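Local atomic coordinates of aminotransferase (PDB entry 4ZM4), a protein that belongs to the class-III aminotransferases, a family of dimeric fold-type I enzymes that work with the cofactor pyridoxal-5'-phosphate. Residues Ala36-Pro41 / Leu405-Gly410; Gly256-Arg261 / Val365-Ser370; His361-Gly366 / Ser381-Asp386; Pro397-Leu402 / Val411-Asn416. The protein carries 1 engineered substitution. One frame throughout, in Å; residues are numbered along the deposited sequence.

Interaction 1: residues Ala36-Pro41 / Leu405-Gly410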
loop_
_atom_site.group_PDB
_atom_site.type_symbol
_atom_site.label_atom_id
_atom_site.label_comp_id
_atom_site.label_asym_id
_atom_site.label_seq_id
_atom_site.Cartn_x
_atom_site.Cartn_y
_atom_site.Cartn_z
ATOM N N ALA B 36 -7.003 0.913 -18.793
ATOM C CA ALA B 36 -7.614 0.331 -20.007
ATOM C C ALA B 36 -9.047 -0.158 -19.771
ATOM O O ALA B 36 -9.637 -0.833 -20.622
ATOM C CB ALA B 36 -6.747 -0.830 -20.501
ATOM N N ALA B 37 -9.620 0.200 -18.621
ATOM C CA ALA B 37 -10.906 -0.328 -18.182
ATOM C C ALA B 37 -12.094 0.573 -18.534
ATOM O O ALA B 37 -13.245 0.275 -18.200
ATOM C CB ALA B 37 -10.865 -0.554 -16.682
ATOM N N VAL B 38 -11.828 1.663 -19.229
ATOM C CA VAL B 38 -12.867 2.628 -19.584
ATOM C C VAL B 38 -12.609 3.142 -21.012
ATOM O O VAL B 38 -12.402 4.336 -21.225
ATOM C CB VAL B 38 -12.940 3.799 -18.595
ATOM C CG1 VAL B 38 -14.262 4.543 -18.712
ATOM C CG2 VAL B 38 -12.740 3.319 -17.177
ATOM N N PRO B 39 -12.603 2.226 -21.993
ATOM C CA PRO B 39 -12.354 2.649 -23.377
ATOM C C PRO B 39 -13.423 3.605 -23.931
ATOM O O PRO B 39 -13.132 4.365 -24.853
ATOM C CB PRO B 39 -12.337 1.331 -24.152
ATOM C CG PRO B 39 -13.134 0.383 -23.304
ATOM C CD PRO B 39 -12.886 0.783 -21.890
ATOM N N LEU B 40 -14.646 3.526 -23.406
ATOM C CA LEU B 40 -15.618 4.590 -23.573
ATOM C C LEU B 40 -15.526 5.409 -22.297
ATOM O O LEU B 40 -15.912 4.955 -21.222
ATOM C CB LEU B 40 -17.037 4.051 -23.767
ATOM C CG LEU B 40 -18.084 5.159 -24.019
ATOM C CD1 LEU B 40 -17.919 5.752 -25.419
ATOM C CD2 LEU B 40 -19.519 4.661 -23.810
ATOM N N PRO B 41 -14.985 6.610 -22.388
ATOM C CA PRO B 41 -14.649 7.341 -21.163
ATOM C C PRO B 41 -15.792 7.496 -20.188
ATOM O O PRO B 41 -16.932 7.750 -20.597
ATOM C CB PRO B 41 -14.203 8.706 -21.679
ATOM C CG PRO B 41 -13.661 8.420 -23.037
ATOM C CD PRO B 41 -14.458 7.269 -23.591
ATOM N N LEU B 405 -21.694 -0.805 -25.253
ATOM C CA LEU B 405 -23.131 -0.656 -25.478
ATOM C C LEU B 405 -23.870 -0.636 -24.160
ATOM O O LEU B 405 -24.778 0.173 -23.959
ATOM C CB LEU B 405 -23.651 -1.776 -26.390
ATOM C CG LEU B 405 -23.260 -1.646 -27.880
ATOM C CD1 LEU B 405 -23.373 -2.979 -28.610
ATOM C CD2 LEU B 405 -24.100 -0.567 -28.558
ATOM N N ALA B 406 -23.482 -1.539 -23.262
ATOM C CA ALA B 406 -24.082 -1.616 -21.920
ATOM C C ALA B 406 -23.834 -0.343 -21.143
ATOM O O ALA B 406 -24.736 0.181 -20.517
ATOM C CB ALA B 406 -23.524 -2.821 -21.155
ATOM N N GLN B 407 -22.612 0.176 -21.231
ATOM C CA GLN B 407 -22.245 1.405 -20.533
ATOM C C GLN B 407 -23.124 2.559 -20.968
ATOM O O GLN B 407 -23.604 3.317 -20.123
ATOM C CB GLN B 407 -20.784 1.749 -20.751
ATOM C CG GLN B 407 -20.272 2.894 -19.882
ATOM C CD GLN B 407 -18.767 3.112 -20.005
ATOM O OE1 GLN B 407 -17.967 2.176 -19.839
ATOM N NE2 GLN B 407 -18.366 4.351 -20.294
ATOM N N LYS B 408 -23.370 2.669 -22.275
ATOM C CA LYS B 408 -24.312 3.642 -22.793
ATOM C C LYS B 408 -25.716 3.431 -22.297
ATOM O O LYS B 408 -26.439 4.406 -22.089
ATOM C CB LYS B 408 -24.359 3.626 -24.313
ATOM C CG LYS B 408 -23.136 4.206 -24.957
ATOM C CD LYS B 408 -23.215 3.934 -26.439
ATOM C CE LYS B 408 -22.188 4.741 -27.201
ATOM N NZ LYS B 408 -22.758 5.024 -28.543
ATOM N N GLU B 409 -26.137 2.176 -22.148
ATOM C CA GLU B 409 -27.443 1.884 -21.549
ATOM C C GLU B 409 -27.483 2.117 -20.035
ATOM O O GLU B 409 -28.519 1.939 -19.417
ATOM C CB GLU B 409 -27.869 0.446 -21.860
ATOM C CG GLU B 409 -28.064 0.134 -23.337
ATOM C CD GLU B 409 -29.153 0.969 -23.996
ATOM O OE1 GLU B 409 -30.072 1.449 -23.310
ATOM O OE2 GLU B 409 -29.125 1.090 -25.238
ATOM N N GLY B 410 -26.359 2.488 -19.424
ATOM C CA GLY B 410 -26.308 2.794 -17.991
ATOM C C GLY B 410 -25.931 1.644 -17.090
ATOM O O GLY B 410 -26.326 1.606 -15.929
HETATM O O HOH W 1 -19.676 6.990 -20.216
#
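The loop Ala36-Pro41 comes nearest to the last turn of helix 396-408 at Leu40 and Gln407, whose CA atoms are 8.0 Å apart, and side chains bridge the gap. Gln407 does so with an extended chain whose CG lies anti to the backbone N (chi1 -171°), which carries the amide out to the loop. Its NE2 donates to Leu40 O at 2.7 Å with an N-H...O angle of 156°. The oxygen lies close to the amide plane of Gln407, but NE2 stands well above the plane of the carbonyl it grips. NE2 also donates to a water 2.9 Å away, which donates to Pro41 O, and a weak bond from Gln403 reaches OE1; the buried amide is thus held at both ends. Leu40 lies over one face of the amide, its CD2 3.7 Å from NE2 of Gln407 and 3.8 Å from CG of Lys408, whose chain it crosses at about a right angle. Leu95 of the second subunit packs on Val38. Gly410 takes positive phi, and bonds from its N to Gln407 O and, probably, from Val411 N to Ala406 O close the helix with a Schellman motif ahead of strand 411-412.

Interaction 2: residues Gly256-Arg261 / Val365-Ser370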
loop_
_atom_site.group_PDB
_atom_site.type_symbol
_atom_site.label_atom_id
_atom_site.label_comp_id
_atom_site.label_asym_id
_atom_site.label_seq_id
_atom_site.Cartn_x
_atom_site.Cartn_y
_atom_site.Cartn_z
ATOM N N GLY B 256 -12.045 -13.637 0.669
ATOM C CA GLY B 256 -12.279 -13.447 2.114
ATOM C C GLY B 256 -13.455 -12.544 2.436
ATOM O O GLY B 256 -13.616 -11.486 1.848
ATOM N N PHE B 257 -14.305 -13.003 3.333
ATOM C CA PHE B 257 -15.563 -12.323 3.680
ATOM C C PHE B 257 -16.457 -12.070 2.497
ATOM O O PHE B 257 -17.357 -11.222 2.568
ATOM C CB PHE B 257 -15.320 -11.004 4.399
ATOM C CG PHE B 257 -14.205 -11.057 5.397
ATOM C CD1 PHE B 257 -14.382 -11.649 6.636
ATOM C CD2 PHE B 257 -12.964 -10.531 5.082
ATOM C CE1 PHE B 257 -13.339 -11.709 7.530
ATOM C CE2 PHE B 257 -11.927 -10.574 5.993
ATOM C CZ PHE B 257 -12.115 -11.159 7.212
ATOM N N ARG B 258 -16.302 -12.846 1.433
ATOM C CA ARG B 258 -17.106 -12.657 0.210
ATOM C C ARG B 258 -17.875 -13.939 -0.163
ATOM O O ARG B 258 -19.100 -13.906 -0.307
ATOM C CB ARG B 258 -16.161 -12.209 -0.915
ATOM C CG ARG B 258 -16.630 -12.405 -2.339
ATOM C CD ARG B 258 -17.734 -11.464 -2.737
ATOM N NE ARG B 258 -17.322 -10.055 -2.791
ATOM C CZ ARG B 258 -18.129 -9.065 -3.173
ATOM N NH1 ARG B 258 -19.371 -9.326 -3.597
ATOM N NH2 ARG B 258 -17.705 -7.806 -3.164
ATOM N N VAL B 259 -17.146 -15.038 -0.351
ATOM C CA VAL B 259 -17.759 -16.322 -0.759
ATOM C C VAL B 259 -18.389 -17.035 0.434
ATOM O O VAL B 259 -19.207 -17.921 0.253
ATOM C CB VAL B 259 -16.770 -17.278 -1.465
ATOM C CG1 VAL B 259 -16.228 -16.627 -2.715
ATOM C CG2 VAL B 259 -15.621 -17.650 -0.541
ATOM N N ALA B 260 -18.049 -16.571 1.627
ATOM C CA ALA B 260 -18.606 -17.030 2.904
ATOM C C ALA B 260 -18.036 -16.099 3.958
ATOM O O ALA B 260 -17.131 -15.303 3.680
ATOM C CB ALA B 260 -18.179 -18.451 3.191
ATOM N N ARG B 261 -18.552 -16.167 5.168
ATOM C CA ARG B 261 -18.063 -15.286 6.240
ATOM C C ARG B 261 -16.565 -15.527 6.508
ATOM O O ARG B 261 -15.779 -14.589 6.631
ATOM C CB ARG B 261 -18.900 -15.503 7.505
ATOM C CG ARG B 261 -18.807 -14.356 8.498
ATOM C CD ARG B 261 -19.597 -14.632 9.762
ATOM N NE ARG B 261 -18.898 -15.559 10.654
ATOM C CZ ARG B 261 -19.087 -15.650 11.967
ATOM N NH1 ARG B 261 -18.376 -16.523 12.655
ATOM N NH2 ARG B 261 -19.956 -14.897 12.585
ATOM N N VAL B 365 -19.679 -17.824 -7.759
ATOM C CA VAL B 365 -19.503 -18.294 -6.409
ATOM C C VAL B 365 -19.988 -17.137 -5.529
ATOM O O VAL B 365 -19.250 -16.141 -5.311
ATOM C CB VAL B 365 -18.035 -18.669 -6.089
ATOM C CG1 VAL B 365 -17.934 -19.225 -4.683
ATOM C CG2 VAL B 365 -17.484 -19.685 -7.080
ATOM N N GLY B 366 -21.244 -17.260 -5.079
ATOM C CA GLY B 366 -21.900 -16.258 -4.314
ATOM C C GLY B 366 -22.117 -15.038 -5.176
ATOM O O GLY B 366 -22.718 -15.120 -6.236
ATOM N N THR B 367 -21.588 -13.902 -4.724
ATOM C CA THR B 367 -21.716 -12.645 -5.437
ATOM C C THR B 367 -20.514 -12.360 -6.344
ATOM O O THR B 367 -20.390 -11.267 -6.905
ATOM C CB THR B 367 -21.905 -11.494 -4.423
ATOM O OG1 THR B 367 -20.972 -11.618 -3.337
ATOM C CG2 THR B 367 -23.302 -11.530 -3.872
ATOM N N LEU B 368 -19.608 -13.323 -6.443
ATOM C CA LEU B 368 -18.452 -13.252 -7.348
ATOM C C LEU B 368 -18.930 -13.967 -8.601
ATOM O O LEU B 368 -19.505 -15.062 -8.516
ATOM C CB LEU B 368 -17.310 -14.010 -6.740
ATOM C CG LEU B 368 -15.919 -13.464 -6.584
ATOM C CD1 LEU B 368 -15.892 -12.052 -6.057
ATOM C CD2 LEU B 368 -15.193 -14.383 -5.638
ATOM N N MET B 369 -18.792 -13.325 -9.750
ATOM C CA MET B 369 -19.487 -13.763 -10.954
ATOM C C MET B 369 -18.727 -13.349 -12.239
ATOM O O MET B 369 -18.388 -12.167 -12.391
ATOM C CB MET B 369 -20.879 -13.132 -10.936
ATOM C CG MET B 369 -21.836 -13.641 -11.969
ATOM S SD MET B 369 -23.483 -12.990 -11.594
ATOM C CE MET B 369 -24.286 -13.590 -13.090
ATOM N N SER B 370 -18.510 -14.303 -13.152
ATOM C CA SER B 370 -17.962 -14.008 -14.516
ATOM C C SER B 370 -19.047 -14.250 -15.574
ATOM O O SER B 370 -19.805 -15.220 -15.493
ATOM C CB SER B 370 -16.604 -14.648 -14.933
ATOM O OG SER B 370 -16.619 -16.051 -15.008
#
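Arg258 swings CG away from its backbone N (chi1 160°) and then bends twice, at chi2 and chi3, while Thr367 sets OG1 between its own N and carbonyl carbon (chi1 45°); together these turns bring NH1 to OG1. Thr367 sits in the tight turn of a beta hairpin, the type II' turn from Val365 to Leu368 that joins strands 360-365 and 368-373. Gly366 supplies the positive phi of this turn, and paired backbone bonds between Val365 and Leu368 close it. NH1 of Arg258 donates to OG1 of Thr367 at 2.8 Å (N-H...O angle 154°), with the oxygen at the edge of the guanidinium and near its plane. NH1 is also bonded to Leu423 O and NH2 to Gly68 O, so three partners fix the rotation of this buried group. Away from the guanidinium the contact is apolar. Leu368 spreads its two methyls over the loop: CD1 lies 3.8 Å from CG of Arg258 and equally near its CD, while CD2 turns to Val259. Helix 263-267 closes over Val259 through Ala264. CG1 of Val259 touches two side chains of the hairpin, CD2 of Leu368 at 3.8 Å and CG1 of Val365 at 3.7 Å.

Interaction 3: residues His361-Gly366 / Ser381-Asp386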
loop_
_atom_site.group_PDB
_atom_site.type_symbol
_atom_site.label_atom_id
_atom_site.label_comp_id
_atom_site.label_asym_id
_atom_site.label_seq_id
_atom_site.Cartn_x
_atom_site.Cartn_y
_atom_site.Cartn_z
ATOM N N HIS B 361 -20.810 -17.954 -21.324
ATOM C CA HIS B 361 -20.348 -18.720 -20.177
ATOM C C HIS B 361 -20.432 -17.868 -18.924
ATOM O O HIS B 361 -19.992 -16.710 -18.929
ATOM C CB HIS B 361 -18.918 -19.208 -20.351
ATOM C CG HIS B 361 -18.519 -20.232 -19.330
ATOM N ND1 HIS B 361 -18.825 -21.566 -19.471
ATOM C CD2 HIS B 361 -17.871 -20.117 -18.144
ATOM C CE1 HIS B 361 -18.378 -22.232 -18.421
ATOM N NE2 HIS B 361 -17.785 -21.379 -17.605
ATOM N N ILE B 362 -21.020 -18.428 -17.869
ATOM C CA ILE B 362 -21.234 -17.722 -16.592
ATOM C C ILE B 362 -20.796 -18.629 -15.454
ATOM O O ILE B 362 -21.292 -19.748 -15.345
ATOM C CB ILE B 362 -22.724 -17.376 -16.381
ATOM C CG1 ILE B 362 -23.216 -16.419 -17.461
ATOM C CG2 ILE B 362 -22.944 -16.746 -15.005
ATOM C CD1 ILE B 362 -24.712 -16.123 -17.412
ATOM N N ASN B 363 -19.806 -18.202 -14.681
ATOM C CA ASN B 363 -19.417 -18.910 -13.462
ATOM C C ASN B 363 -19.767 -18.034 -12.260
ATOM O O ASN B 363 -19.627 -16.835 -12.323
ATOM C CB ASN B 363 -17.913 -19.229 -13.424
ATOM C CG ASN B 363 -17.492 -20.329 -14.402
ATOM O OD1 ASN B 363 -16.433 -20.220 -15.043
ATOM N ND2 ASN B 363 -18.252 -21.413 -14.469
ATOM N N ARG B 364 -20.226 -18.639 -11.182
ATOM C CA ARG B 364 -20.568 -17.881 -10.023
ATOM C C ARG B 364 -20.196 -18.588 -8.713
ATOM O O ARG B 364 -20.357 -19.793 -8.572
ATOM C CB ARG B 364 -22.062 -17.565 -10.040
ATOM C CG ARG B 364 -22.495 -16.590 -8.936
ATOM C CD ARG B 364 -23.966 -16.199 -9.070
ATOM N NE ARG B 364 -24.859 -17.332 -8.833
ATOM C CZ ARG B 364 -25.171 -17.824 -7.635
ATOM N NH1 ARG B 364 -24.663 -17.301 -6.527
ATOM N NH2 ARG B 364 -26.013 -18.858 -7.546
ATOM N N VAL B 365 -19.679 -17.824 -7.759
ATOM C CA VAL B 365 -19.503 -18.294 -6.409
ATOM C C VAL B 365 -19.988 -17.137 -5.529
ATOM O O VAL B 365 -19.250 -16.141 -5.311
ATOM C CB VAL B 365 -18.035 -18.669 -6.089
ATOM C CG1 VAL B 365 -17.934 -19.225 -4.683
ATOM C CG2 VAL B 365 -17.484 -19.685 -7.080
ATOM N N GLY B 366 -21.244 -17.260 -5.079
ATOM C CA GLY B 366 -21.900 -16.258 -4.314
ATOM C C GLY B 366 -22.117 -15.038 -5.176
ATOM O O GLY B 366 -22.718 -15.120 -6.236
ATOM N N SER B 381 -21.494 -26.135 -23.996
ATOM C CA SER B 381 -21.561 -26.963 -22.787
ATOM C C SER B 381 -20.233 -27.101 -22.009
ATOM O O SER B 381 -20.163 -27.812 -20.991
ATOM C CB SER B 381 -22.022 -28.360 -23.176
ATOM O OG SER B 381 -20.945 -29.044 -23.821
ATOM N N ALA B 382 -19.176 -26.445 -22.482
ATOM C CA ALA B 382 -17.859 -26.582 -21.871
ATOM C C ALA B 382 -17.838 -26.127 -20.417
ATOM O O ALA B 382 -18.506 -25.148 -20.081
ATOM C CB ALA B 382 -16.843 -25.787 -22.681
ATOM N N GLU B 383 -17.091 -26.835 -19.559
ATOM C CA GLU B 383 -16.737 -26.298 -18.223
ATOM C C GLU B 383 -15.213 -26.207 -18.093
ATOM O O GLU B 383 -14.566 -27.126 -17.603
ATOM C CB GLU B 383 -17.305 -27.088 -17.040
ATOM C CG GLU B 383 -18.757 -26.778 -16.677
ATOM C CD GLU B 383 -19.069 -25.290 -16.514
ATOM O OE1 GLU B 383 -20.232 -24.926 -16.755
ATOM O OE2 GLU B 383 -18.170 -24.481 -16.163
ATOM N N PRO B 384 -14.633 -25.118 -18.601
ATOM C CA PRO B 384 -13.202 -24.990 -18.570
ATOM C C PRO B 384 -12.719 -25.004 -17.143
ATOM O O PRO B 384 -13.404 -24.461 -16.250
ATOM C CB PRO B 384 -12.960 -23.624 -19.223
ATOM C CG PRO B 384 -14.230 -22.890 -19.057
ATOM C CD PRO B 384 -15.277 -23.939 -19.208
ATOM N N ARG B 385 -11.577 -25.644 -16.925
ATOM C CA ARG B 385 -11.030 -25.795 -15.579
ATOM C C ARG B 385 -9.880 -24.834 -15.310
ATOM O O ARG B 385 -9.420 -24.718 -14.181
ATOM C CB ARG B 385 -10.567 -27.235 -15.345
ATOM C CG ARG B 385 -9.380 -27.682 -16.201
ATOM C CD ARG B 385 -8.374 -28.529 -15.395
ATOM N NE ARG B 385 -7.501 -29.407 -16.200
ATOM C CZ ARG B 385 -6.311 -29.055 -16.693
ATOM N NH1 ARG B 385 -5.801 -27.821 -16.500
ATOM N NH2 ARG B 385 -5.627 -29.939 -17.396
ATOM N N ASP B 386 -9.455 -24.101 -16.331
ATOM C CA ASP B 386 -8.371 -23.169 -16.171
ATOM C C ASP B 386 -8.468 -22.037 -17.182
ATOM O O ASP B 386 -9.341 -22.044 -18.032
ATOM C CB ASP B 386 -7.007 -23.874 -16.271
ATOM C CG ASP B 386 -6.753 -24.501 -17.639
ATOM O OD1 ASP B 386 -7.292 -24.021 -18.671
ATOM O OD2 ASP B 386 -6.008 -25.498 -17.682
HETATM O O HOH W 2 -21.070 -22.379 -15.964
#
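From CB, which points at the loop Ser381-Asp386, His361 runs with CG anti to the backbone N (chi1 -168°) and carries its ring into the bend of the chain at Ala382-Pro384. At the ring edge ND1 passes 3.6 Å from Ala382 O. CE1 goes deepest: it lies 3.2 Å from OE2 of Glu383 and 3.4 Å from Ala382 O, both oxygens near the ring plane, and 3.6 Å from CD of Pro384, whose CG sits over one ring face. At the far corner, NE2 of His361 makes a weak bond of 3.1 Å to OD1 of Asn363, two residues on in the same strand. Leu390 of helix 387-393 and Leu374 also pack against the His361 side chain. The strand, 360-365, is an outer one of a three-stranded antiparallel sheet, and the loop returns beside it after strand 368-373 on its way to helix 387-393. Glu383 reaches the histidine by a bend at chi2, its carboxylate turned 50° from the ring; a negative charge so placed would be expected to favour a protonated imidazole. Its OE1 takes a bond of 2.8 Å from a water that also donates to Ile362 O, a water-mediated tie between loop and strand. Further along the loop, Asp386 is the N-cap of helix 387-393: OD1 accepts from Gln389 N, while OD2 forms a salt bridge with NH1 of Arg385.

Interaction 4: residues Pro397-Leu402 / Val411-Asn416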
loop_
_atom_site.group_PDB
_atom_site.type_symbol
_atom_site.label_atom_id
_atom_site.label_comp_id
_atom_site.label_asym_id
_atom_site.label_seq_id
_atom_site.Cartn_x
_atom_site.Cartn_y
_atom_site.Cartn_z
ATOM N N PRO B 397 -13.406 -9.517 -28.731
ATOM C CA PRO B 397 -13.849 -8.283 -29.391
ATOM C C PRO B 397 -15.340 -8.009 -29.257
ATOM O O PRO B 397 -15.724 -6.853 -29.058
ATOM C CB PRO B 397 -13.478 -8.513 -30.859
ATOM C CG PRO B 397 -12.296 -9.448 -30.789
ATOM C CD PRO B 397 -12.574 -10.349 -29.619
ATOM N N ARG B 398 -16.171 -9.049 -29.350
ATOM C CA ARG B 398 -17.609 -8.865 -29.157
ATOM C C ARG B 398 -17.937 -8.494 -27.712
ATOM O O ARG B 398 -18.785 -7.648 -27.489
ATOM C CB ARG B 398 -18.428 -10.080 -29.573
ATOM C CG ARG B 398 -18.933 -10.024 -31.002
ATOM C CD ARG B 398 -19.901 -11.159 -31.348
ATOM N NE ARG B 398 -20.308 -11.082 -32.746
ATOM C CZ ARG B 398 -19.568 -11.459 -33.775
ATOM N NH1 ARG B 398 -18.388 -12.030 -33.602
ATOM N NH2 ARG B 398 -20.025 -11.273 -34.998
ATOM N N HIS B 399 -17.259 -9.085 -26.738
ATOM C CA HIS B 399 -17.511 -8.704 -25.352
ATOM C C HIS B 399 -17.163 -7.234 -25.092
ATOM O O HIS B 399 -17.975 -6.520 -24.514
ATOM C CB HIS B 399 -16.801 -9.623 -24.344
ATOM C CG HIS B 399 -17.491 -9.666 -23.028
ATOM N ND1 HIS B 399 -18.536 -10.524 -22.781
ATOM C CD2 HIS B 399 -17.346 -8.913 -21.913
ATOM C CE1 HIS B 399 -18.984 -10.328 -21.553
ATOM N NE2 HIS B 399 -18.278 -9.355 -21.005
ATOM N N ARG B 400 -15.998 -6.781 -25.570
ATOM C CA ARG B 400 -15.630 -5.365 -25.495
ATOM C C ARG B 400 -16.714 -4.503 -26.088
ATOM O O ARG B 400 -17.047 -3.430 -25.565
ATOM C CB ARG B 400 -14.298 -5.070 -26.212
ATOM C CG ARG B 400 -13.052 -5.565 -25.494
ATOM C CD ARG B 400 -11.739 -4.976 -26.008
ATOM N NE ARG B 400 -11.397 -3.757 -25.259
ATOM C CZ ARG B 400 -10.926 -3.721 -24.004
ATOM N NH1 ARG B 400 -10.711 -4.842 -23.303
ATOM N NH2 ARG B 400 -10.662 -2.551 -23.435
ATOM N N ARG B 401 -17.254 -4.952 -27.206
ATOM C CA ARG B 401 -18.248 -4.167 -27.934
ATOM C C ARG B 401 -19.522 -4.137 -27.125
ATOM O O ARG B 401 -20.097 -3.066 -26.893
ATOM C CB ARG B 401 -18.465 -4.774 -29.320
ATOM C CG ARG B 401 -19.148 -3.883 -30.341
ATOM C CD ARG B 401 -18.563 -4.077 -31.724
ATOM N NE ARG B 401 -18.512 -5.415 -32.268
ATOM C CZ ARG B 401 -19.536 -6.109 -32.730
ATOM N NH1 ARG B 401 -20.787 -5.659 -32.606
ATOM N NH2 ARG B 401 -19.314 -7.282 -33.274
ATOM N N LEU B 402 -19.891 -5.289 -26.568
ATOM C CA LEU B 402 -21.027 -5.371 -25.630
ATOM C C LEU B 402 -20.912 -4.431 -24.428
ATOM O O LEU B 402 -21.912 -3.839 -24.017
ATOM C CB LEU B 402 -21.215 -6.801 -25.130
ATOM C CG LEU B 402 -22.451 -7.065 -24.283
ATOM C CD1 LEU B 402 -23.705 -6.930 -25.138
ATOM C CD2 LEU B 402 -22.383 -8.443 -23.640
ATOM N N VAL B 411 -25.154 0.696 -17.614
ATOM C CA VAL B 411 -24.635 -0.435 -16.824
ATOM C C VAL B 411 -23.134 -0.558 -17.114
ATOM O O VAL B 411 -22.745 -0.722 -18.268
ATOM C CB VAL B 411 -25.359 -1.743 -17.186
ATOM C CG1 VAL B 411 -24.729 -2.958 -16.487
ATOM C CG2 VAL B 411 -26.836 -1.640 -16.833
ATOM N N TYR B 412 -22.304 -0.488 -16.069
ATOM C CA TYR B 412 -20.876 -0.661 -16.224
ATOM C C TYR B 412 -20.404 -2.011 -15.709
ATOM O O TYR B 412 -20.586 -2.326 -14.535
ATOM C CB TYR B 412 -20.091 0.443 -15.512
ATOM C CG TYR B 412 -18.600 0.264 -15.628
ATOM C CD1 TYR B 412 -17.937 0.569 -16.796
ATOM C CD2 TYR B 412 -17.848 -0.264 -14.577
ATOM C CE1 TYR B 412 -16.565 0.385 -16.938
ATOM C CE2 TYR B 412 -16.469 -0.461 -14.706
ATOM C CZ TYR B 412 -15.838 -0.131 -15.891
ATOM O OH TYR B 412 -14.477 -0.303 -16.025
ATOM N N PHE B 413 -19.725 -2.761 -16.583
ATOM C CA PHE B 413 -18.839 -3.828 -16.173
ATOM C C PHE B 413 -17.496 -3.674 -16.921
ATOM O O PHE B 413 -17.441 -2.945 -17.881
ATOM C CB PHE B 413 -19.485 -5.207 -16.386
ATOM C CG PHE B 413 -20.007 -5.439 -17.766
ATOM C CD1 PHE B 413 -19.179 -5.944 -18.739
ATOM C CD2 PHE B 413 -21.307 -5.149 -18.094
ATOM C CE1 PHE B 413 -19.644 -6.150 -20.019
ATOM C CE2 PHE B 413 -21.784 -5.369 -19.369
ATOM C CZ PHE B 413 -20.954 -5.875 -20.339
ATOM N N HIS B 414 -16.443 -4.376 -16.482
ATOM C CA HIS B 414 -15.117 -4.299 -17.120
ATOM C C HIS B 414 -15.177 -4.922 -18.538
ATOM O O HIS B 414 -15.788 -5.964 -18.720
ATOM C CB HIS B 414 -14.076 -5.025 -16.279
ATOM C CG HIS B 414 -12.659 -4.713 -16.648
ATOM N ND1 HIS B 414 -12.067 -5.154 -17.812
ATOM C CD2 HIS B 414 -11.697 -4.045 -15.972
ATOM C CE1 HIS B 414 -10.822 -4.736 -17.865
ATOM N NE2 HIS B 414 -10.561 -4.085 -16.747
ATOM N N PRO B 415 -14.540 -4.283 -19.528
ATOM C CA PRO B 415 -14.606 -4.765 -20.912
ATOM C C PRO B 415 -13.968 -6.111 -21.201
ATOM O O PRO B 415 -14.314 -6.721 -22.221
ATOM C CB PRO B 415 -13.869 -3.694 -21.723
ATOM C CG PRO B 415 -13.308 -2.731 -20.746
ATOM C CD PRO B 415 -13.994 -2.920 -19.436
ATOM N N ASN B 416 -13.036 -6.541 -20.361
ATOM C CA ASN B 416 -12.412 -7.823 -20.498
ATOM C C ASN B 416 -13.349 -8.873 -19.905
ATOM O O ASN B 416 -13.725 -8.811 -18.741
ATOM C CB ASN B 416 -11.057 -7.832 -19.794
ATOM C CG ASN B 416 -10.286 -9.114 -20.016
ATOM O OD1 ASN B 416 -10.849 -10.166 -20.343
ATOM N ND2 ASN B 416 -8.996 -9.037 -19.855
#
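Asn416 N, which lies next to the guanidinium of Arg400, donates to ND1 of His414 at 3.1 Å; the bond is nearly straight (166°) and lies in the imidazole plane. It spans Pro415, where the chain comes nearest to helix 396-408. Arg400 drapes over this bend: turned at chi3, it lays one face of its guanidinium over Pro415, with CB of the proline 3.6 Å above the plane and toward the rim of the group. Its NH2 has a weak bond to Ala36 O. From the preceding position of the helix, His399 points its ring edge at Pro415 O, with CD2 at 3.8 Å from that oxygen, while NE2 comes within 3.6 Å of CE1 of Phe413. The His399 and Phe413 rings meet obliquely, their planes at 57° and their centroids 5.6 Å apart. Phe413 holds CG between its backbone N and carbonyl carbon (chi1 53°), a setting that turns the ring to the helix, where CZ lies 4.4 Å from CG of Leu402. Leu439 of helix 429-444 and Trp421 add to this buried cluster, and ND1 of His399 is bonded to Leu373 N. The packing folds the segment after strand 411-412 back on helix 396-408, in the C-terminal part of the chain, which in fold-type I enzymes contributes to the small domain.

Interactions 1 and 4 form one cluster, their centres about 7 Å apart; both use helix 396-408, and their segments alternate along the chain. Ala37 O probably bonds to Tyr412 OH between them. Interactions 2 and 3 form another, with centres about 14 Å apart, sharing Val365 and Gly366 at the turn between strands 360-365 and 368-373. Interaction 3 begins on the segment where interaction 2 ends, and both precede interaction 4. The clusters do not touch: the nearest atoms of interactions 2 or 3 and interaction 4 are about 7 Å apart. Interaction 1 encloses interactions 2 and 3 in sequence and brings the N-terminal loop to the C-terminal helix 396-408, about 13 Å at nearest atoms from interaction 2.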